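Local structure of octaprenyl-diphosphate synthase (4JXN) at residues Gln164-Thr169 with Arg267-Gly272; Thr247-Lys252 with Thr293-Val298. The protein probably extends farnesyl diphosphate with five isopentenyl diphosphate units, using magnesium, to make octaprenyl diphosphate for the side chains of isoprenoid quinones. One frame throughout, in Å; residues are numbered along the deposited sequence.

Interaction 1. Residues Gln164-Thr169 with Arg267-Gly272; sequences QNLATT and RTIEKG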
loop_
_atom_site.group_PDB
_atom_site.type_symbol
_atom_site.label_atom_id
_atom_site.label_comp_id
_atom_site.label_asym_id
_atom_site.label_seq_id
_atom_site.Cartn_x
_atom_site.Cartn_y
_atom_site.Cartn_z
ATOM N N GLN A 164 -23.823 -2.485 -7.147
ATOM C CA GLN A 164 -24.873 -1.636 -7.718
ATOM C C GLN A 164 -24.944 -1.796 -9.235
ATOM O O GLN A 164 -25.189 -0.824 -9.952
ATOM C CB GLN A 164 -24.657 -0.160 -7.337
ATOM C CG GLN A 164 -24.391 0.063 -5.851
ATOM C CD GLN A 164 -23.227 0.999 -5.581
ATOM O OE1 GLN A 164 -23.133 2.080 -6.161
ATOM N NE2 GLN A 164 -22.333 0.586 -4.688
ATOM N N ASN A 165 -24.744 -3.025 -9.717
ATOM C CA ASN A 165 -24.710 -3.310 -11.159
ATOM C C ASN A 165 -25.326 -4.668 -11.521
ATOM O O ASN A 165 -24.625 -5.685 -11.601
ATOM C CB ASN A 165 -23.266 -3.223 -11.669
ATOM C CG ASN A 165 -23.169 -3.271 -13.187
ATOM O OD1 ASN A 165 -23.692 -4.183 -13.837
ATOM N ND2 ASN A 165 -22.489 -2.283 -13.762
ATOM N N LEU A 166 -26.627 -4.664 -11.805
ATOM C CA LEU A 166 -27.397 -5.900 -12.019
ATOM C C LEU A 166 -26.977 -6.727 -13.249
ATOM O O LEU A 166 -27.585 -7.765 -13.538
ATOM C CB LEU A 166 -28.903 -5.589 -12.119
ATOM C CG LEU A 166 -29.565 -4.733 -11.029
ATOM C CD1 LEU A 166 -31.048 -4.570 -11.325
ATOM C CD2 LEU A 166 -29.357 -5.301 -9.631
ATOM N N ALA A 167 -25.960 -6.271 -13.977
ATOM C CA ALA A 167 -25.399 -7.049 -15.079
ATOM C C ALA A 167 -24.455 -8.156 -14.567
ATOM O O ALA A 167 -24.182 -9.125 -15.284
ATOM C CB ALA A 167 -24.669 -6.131 -16.050
ATOM N N THR A 168 -23.970 -8.000 -13.332
ATOM C CA THR A 168 -23.049 -8.948 -12.685
ATOM C C THR A 168 -23.538 -10.404 -12.656
ATOM O O THR A 168 -24.537 -10.719 -12.007
ATOM C CB THR A 168 -22.787 -8.536 -11.220
ATOM O OG1 THR A 168 -22.470 -7.139 -11.148
ATOM C CG2 THR A 168 -21.653 -9.357 -10.615
ATOM N N THR A 169 -22.819 -11.290 -13.346
ATOM C CA THR A 169 -23.055 -12.729 -13.236
ATOM C C THR A 169 -22.432 -13.266 -11.950
ATOM O O THR A 169 -21.707 -12.553 -11.250
ATOM C CB THR A 169 -22.462 -13.507 -14.430
ATOM O OG1 THR A 169 -21.105 -13.097 -14.651
ATOM C CG2 THR A 169 -23.283 -13.268 -15.687
ATOM N N ARG A 267 -34.499 -0.616 -8.812
ATOM C CA ARG A 267 -34.824 0.524 -7.958
ATOM C C ARG A 267 -34.051 0.586 -6.638
ATOM O O ARG A 267 -33.603 1.659 -6.228
ATOM C CB ARG A 267 -36.335 0.503 -7.660
ATOM C CG ARG A 267 -36.828 1.575 -6.692
ATOM C CD ARG A 267 -38.355 1.690 -6.693
ATOM N NE ARG A 267 -39.035 0.542 -6.080
ATOM C CZ ARG A 267 -39.076 0.286 -4.768
ATOM N NH1 ARG A 267 -39.722 -0.789 -4.325
ATOM N NH2 ARG A 267 -38.473 1.081 -3.885
ATOM N N THR A 268 -33.945 -0.549 -5.952
ATOM C CA THR A 268 -33.378 -0.607 -4.593
ATOM C C THR A 268 -31.852 -0.799 -4.571
ATOM O O THR A 268 -31.218 -0.702 -3.510
ATOM C CB THR A 268 -34.016 -1.761 -3.789
ATOM O OG1 THR A 268 -33.948 -2.973 -4.554
ATOM C CG2 THR A 268 -35.474 -1.463 -3.468
ATOM N N ILE A 269 -31.287 -1.081 -5.744
ATOM C CA ILE A 269 -29.869 -1.382 -5.911
ATOM C C ILE A 269 -29.233 -0.327 -6.820
ATOM O O ILE A 269 -28.344 0.408 -6.391
ATOM C CB ILE A 269 -29.663 -2.795 -6.519
ATOM C CG1 ILE A 269 -30.358 -3.871 -5.668
ATOM C CG2 ILE A 269 -28.182 -3.112 -6.682
ATOM C CD1 ILE A 269 -29.866 -3.966 -4.237
ATOM N N GLU A 270 -29.697 -0.239 -8.065
ATOM C CA GLU A 270 -29.116 0.703 -9.022
ATOM C C GLU A 270 -29.552 2.157 -8.803
ATOM O O GLU A 270 -28.788 3.076 -9.094
ATOM C CB GLU A 270 -29.395 0.253 -10.451
ATOM C CG GLU A 270 -28.679 -1.039 -10.802
ATOM C CD GLU A 270 -28.734 -1.357 -12.280
ATOM O OE1 GLU A 270 -29.619 -0.807 -12.973
ATOM O OE2 GLU A 270 -27.895 -2.159 -12.747
ATOM N N LYS A 271 -30.760 2.362 -8.281
ATOM C CA LYS A 271 -31.219 3.704 -7.895
ATOM C C LYS A 271 -31.033 3.988 -6.400
ATOM O O LYS A 271 -31.114 5.135 -5.968
ATOM C CB LYS A 271 -32.689 3.895 -8.272
ATOM C CG LYS A 271 -32.926 4.112 -9.755
ATOM C CD LYS A 271 -32.593 5.535 -10.173
ATOM C CE LYS A 271 -33.088 5.826 -11.579
ATOM N NZ LYS A 271 -32.558 4.847 -12.568
ATOM N N GLY A 272 -30.816 2.946 -5.606
ATOM C CA GLY A 272 -30.610 3.104 -4.168
ATOM C C GLY A 272 -31.835 3.489 -3.354
ATOM O O GLY A 272 -31.748 3.598 -2.130
#
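L166, the second residue of a type I beta turn from N165 to T168, and Q164 just before that turn meet I269 and E270 near the end of helix 259-270. The turn belongs to the connection between helices 139-162 and 170-196 in the all-helical polyprenyl synthase fold, and the contact lies at the protein surface.

Polar contact across the interface rests on one bond. The backbone N of L166 donates to OE2 of E270 at 3.0 Å, with an N-H...O angle of 158°. The oxygen is approached on its anti side, 26° out of the carboxylate plane, so the alignment is fair rather than perfect. E270 gets there by reaching: the side chain runs out straight past CG (chi2 -169°), and CG passes 3.6 Å from the carbonyl O of Q164 on the way.

Van der Waals contact lies beside this bond. CG of L166 makes a carbon-oxygen contact of 3.5 Å with OE2 of E270, while the apolar pair is the leucine's CD2 branch, 3.9 Å from CG2 of I269. That same methyl of I269 also faces the backbone of Q164, 3.8 Å from its CA, and thus fills the corner between the two loop residues. On the helix side W265 and V266 also touch L166, while R244 bonds the carbonyl O of I269.

Bonds inside the loop hold the donor's peptide in shape. N165 adds an Asx turn to the beta turn, its OD1 accepting from the backbone N of A167. The carbonyl O of N165 is gripped twice by T168, once through its backbone N. The second grip comes from OG1 of T168, which lies 2.6 Å from O of N165 and in the carbonyl plane.

Interaction 2. Residues Thr247-Lys252 with Thr293-Val298; sequences TMPLIK and TDTSVV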
loop_
_atom_site.group_PDB
_atom_site.type_symbol
_atom_site.label_atom_id
_atom_site.label_comp_id
_atom_site.label_asym_id
_atom_site.label_seq_id
_atom_site.Cartn_x
_atom_site.Cartn_y
_atom_site.Cartn_z
ATOM N N THR A 247 -24.306 -9.591 -3.358
ATOM C CA THR A 247 -24.081 -10.896 -2.751
ATOM C C THR A 247 -24.593 -12.009 -3.690
ATOM O O THR A 247 -25.377 -11.751 -4.609
ATOM C CB THR A 247 -24.855 -10.930 -1.414
ATOM O OG1 THR A 247 -24.780 -9.645 -0.791
ATOM C CG2 THR A 247 -24.299 -11.909 -0.478
ATOM N N MET A 248 -24.147 -13.244 -3.476
ATOM C CA MET A 248 -24.572 -14.351 -4.338
ATOM C C MET A 248 -26.083 -14.608 -4.288
ATOM O O MET A 248 -26.701 -14.822 -5.332
ATOM C CB MET A 248 -23.825 -15.641 -3.995
ATOM C CG MET A 248 -24.152 -16.798 -4.934
ATOM S SD MET A 248 -23.099 -18.247 -4.710
ATOM C CE MET A 248 -21.632 -17.736 -5.609
ATOM N N PRO A 249 -26.676 -14.635 -3.084
ATOM C CA PRO A 249 -28.142 -14.785 -3.013
ATOM C C PRO A 249 -28.906 -13.758 -3.857
ATOM O O PRO A 249 -29.933 -14.090 -4.470
ATOM C CB PRO A 249 -28.445 -14.558 -1.533
ATOM C CG PRO A 249 -27.172 -14.865 -0.824
ATOM C CD PRO A 249 -26.107 -14.379 -1.754
ATOM N N LEU A 250 -28.391 -12.528 -3.910
ATOM C CA LEU A 250 -29.006 -11.471 -4.722
ATOM C C LEU A 250 -28.811 -11.710 -6.203
ATOM O O LEU A 250 -29.711 -11.456 -7.002
ATOM C CB LEU A 250 -28.475 -10.092 -4.324
ATOM C CG LEU A 250 -28.797 -9.696 -2.877
ATOM C CD1 LEU A 250 -27.965 -8.497 -2.448
ATOM C CD2 LEU A 250 -30.281 -9.404 -2.704
ATOM N N ILE A 251 -27.644 -12.219 -6.575
ATOM C CA ILE A 251 -27.372 -12.498 -7.979
ATOM C C ILE A 251 -28.291 -13.583 -8.504
ATOM O O ILE A 251 -28.816 -13.509 -9.631
ATOM C CB ILE A 251 -25.905 -12.951 -8.189
ATOM C CG1 ILE A 251 -24.951 -11.786 -7.943
ATOM C CG2 ILE A 251 -25.694 -13.491 -9.603
ATOM C CD1 ILE A 251 -23.518 -12.210 -7.718
ATOM N N LYS A 252 -28.427 -14.623 -7.700
ATOM C CA LYS A 252 -29.261 -15.744 -8.058
ATOM C C LYS A 252 -30.746 -15.341 -8.109
ATOM O O LYS A 252 -31.508 -15.884 -8.914
ATOM C CB LYS A 252 -29.046 -16.876 -7.056
ATOM C CG LYS A 252 -27.742 -17.636 -7.235
ATOM C CD LYS A 252 -27.792 -18.957 -6.476
ATOM C CE LYS A 252 -26.488 -19.741 -6.567
ATOM N NZ LYS A 252 -26.364 -20.464 -7.859
ATOM N N THR A 293 -30.963 -21.486 -0.346
ATOM C CA THR A 293 -30.658 -22.926 -0.373
ATOM C C THR A 293 -29.564 -23.217 -1.394
ATOM O O THR A 293 -28.635 -23.990 -1.166
ATOM C CB THR A 293 -31.882 -23.741 -0.824
ATOM O OG1 THR A 293 -33.038 -22.900 -0.851
ATOM C CG2 THR A 293 -32.111 -24.930 0.088
ATOM N N ASP A 294 -29.720 -22.588 -2.543
ATOM C CA ASP A 294 -28.814 -22.753 -3.626
ATOM C C ASP A 294 -27.428 -22.166 -3.320
ATOM O O ASP A 294 -26.409 -22.711 -3.748
ATOM C CB ASP A 294 -29.368 -22.095 -4.887
ATOM C CG ASP A 294 -30.476 -22.896 -5.562
ATOM O OD1 ASP A 294 -31.015 -23.871 -4.981
ATOM O OD2 ASP A 294 -30.805 -22.514 -6.710
ATOM N N THR A 295 -27.386 -21.051 -2.604
ATOM C CA THR A 295 -26.099 -20.461 -2.206
ATOM C C THR A 295 -25.420 -21.305 -1.135
ATOM O O THR A 295 -24.196 -21.475 -1.140
ATOM C CB THR A 295 -26.274 -19.024 -1.701
ATOM O OG1 THR A 295 -26.812 -18.217 -2.752
ATOM C CG2 THR A 295 -24.932 -18.441 -1.263
ATOM N N SER A 296 -26.229 -21.819 -0.212
ATOM C CA SER A 296 -25.787 -22.788 0.771
ATOM C C SER A 296 -25.080 -23.963 0.098
ATOM O O SER A 296 -24.091 -24.467 0.609
ATOM C CB SER A 296 -26.985 -23.319 1.570
ATOM O OG SER A 296 -27.713 -22.270 2.176
ATOM N N VAL A 297 -25.600 -24.387 -1.046
ATOM C CA VAL A 297 -25.064 -25.538 -1.769
ATOM C C VAL A 297 -23.695 -25.215 -2.351
ATOM O O VAL A 297 -22.794 -26.056 -2.322
ATOM C CB VAL A 297 -26.052 -26.007 -2.870
ATOM C CG1 VAL A 297 -25.385 -26.922 -3.888
ATOM C CG2 VAL A 297 -27.249 -26.710 -2.234
ATOM N N VAL A 298 -23.530 -24.003 -2.869
ATOM C CA VAL A 298 -22.226 -23.591 -3.407
ATOM C C VAL A 298 -21.198 -23.507 -2.288
ATOM O O VAL A 298 -20.070 -24.009 -2.433
ATOM C CB VAL A 298 -22.313 -22.279 -4.198
ATOM C CG1 VAL A 298 -20.934 -21.793 -4.615
ATOM C CG2 VAL A 298 -23.169 -22.496 -5.422
#
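M248 and T295 form the tight part of this helix-to-helix contact, their side chains running alongside each other and pointing opposite ways. M248 brings its CG to 3.7 Å from OG1 of T295 and its SD to 3.9 Å from CG2 of T295, the first torsion (chi1 -176°) turning CG away from the backbone N. The sulfur of M248 then lies 4.1 Å from CB of V298, one turn further on. P249 meets T295 at about a right angle, the ring CG 3.9 Å from OG1 of T295; that hydroxyl is bonded to the carbonyl O of A291 in its own helix. Shortening M248 to an alanine is likely to open a gap beside CG2 of T295 and cost V298 its contact with the sulfur.

The looser, partly exposed side belongs to K252. Its methylenes lie over D294, CD of K252 3.9 Å from CB of D294, but NZ stays 5.0 Å from OD2 of D294, too far for a salt bridge. The ammonium instead pairs with E170 at the start of helix 170-196. The axes of the segments 248-252 and 293-298 come within 9.5 Å, their N-to-C directions 126° apart. Helices 170-196 and 200-224 touch M248 and T295 respectively, and the contact joins helices 248-254 and 291-309 of the all-helical isoprenoid synthase fold.

How the interactions relate
Interaction 1 lies at the surface, its centre about 24 Å from the centre of the chain, and interaction 2 is partly buried, its centre about 18 Å from it. In the first a loop meets a helix near its end, and a backbone-to-carboxylate bond combines with a small apolar patch; the second joins two helices by van der Waals contact. The areas buried are similar, 252 and 262 Å². Their segments alternate along the chain, and helices 248-254 and 259-270 are consecutive. The sites also touch: I251 packs against the carbonyl oxygens of T168 and T169, just ahead of helix 170-196.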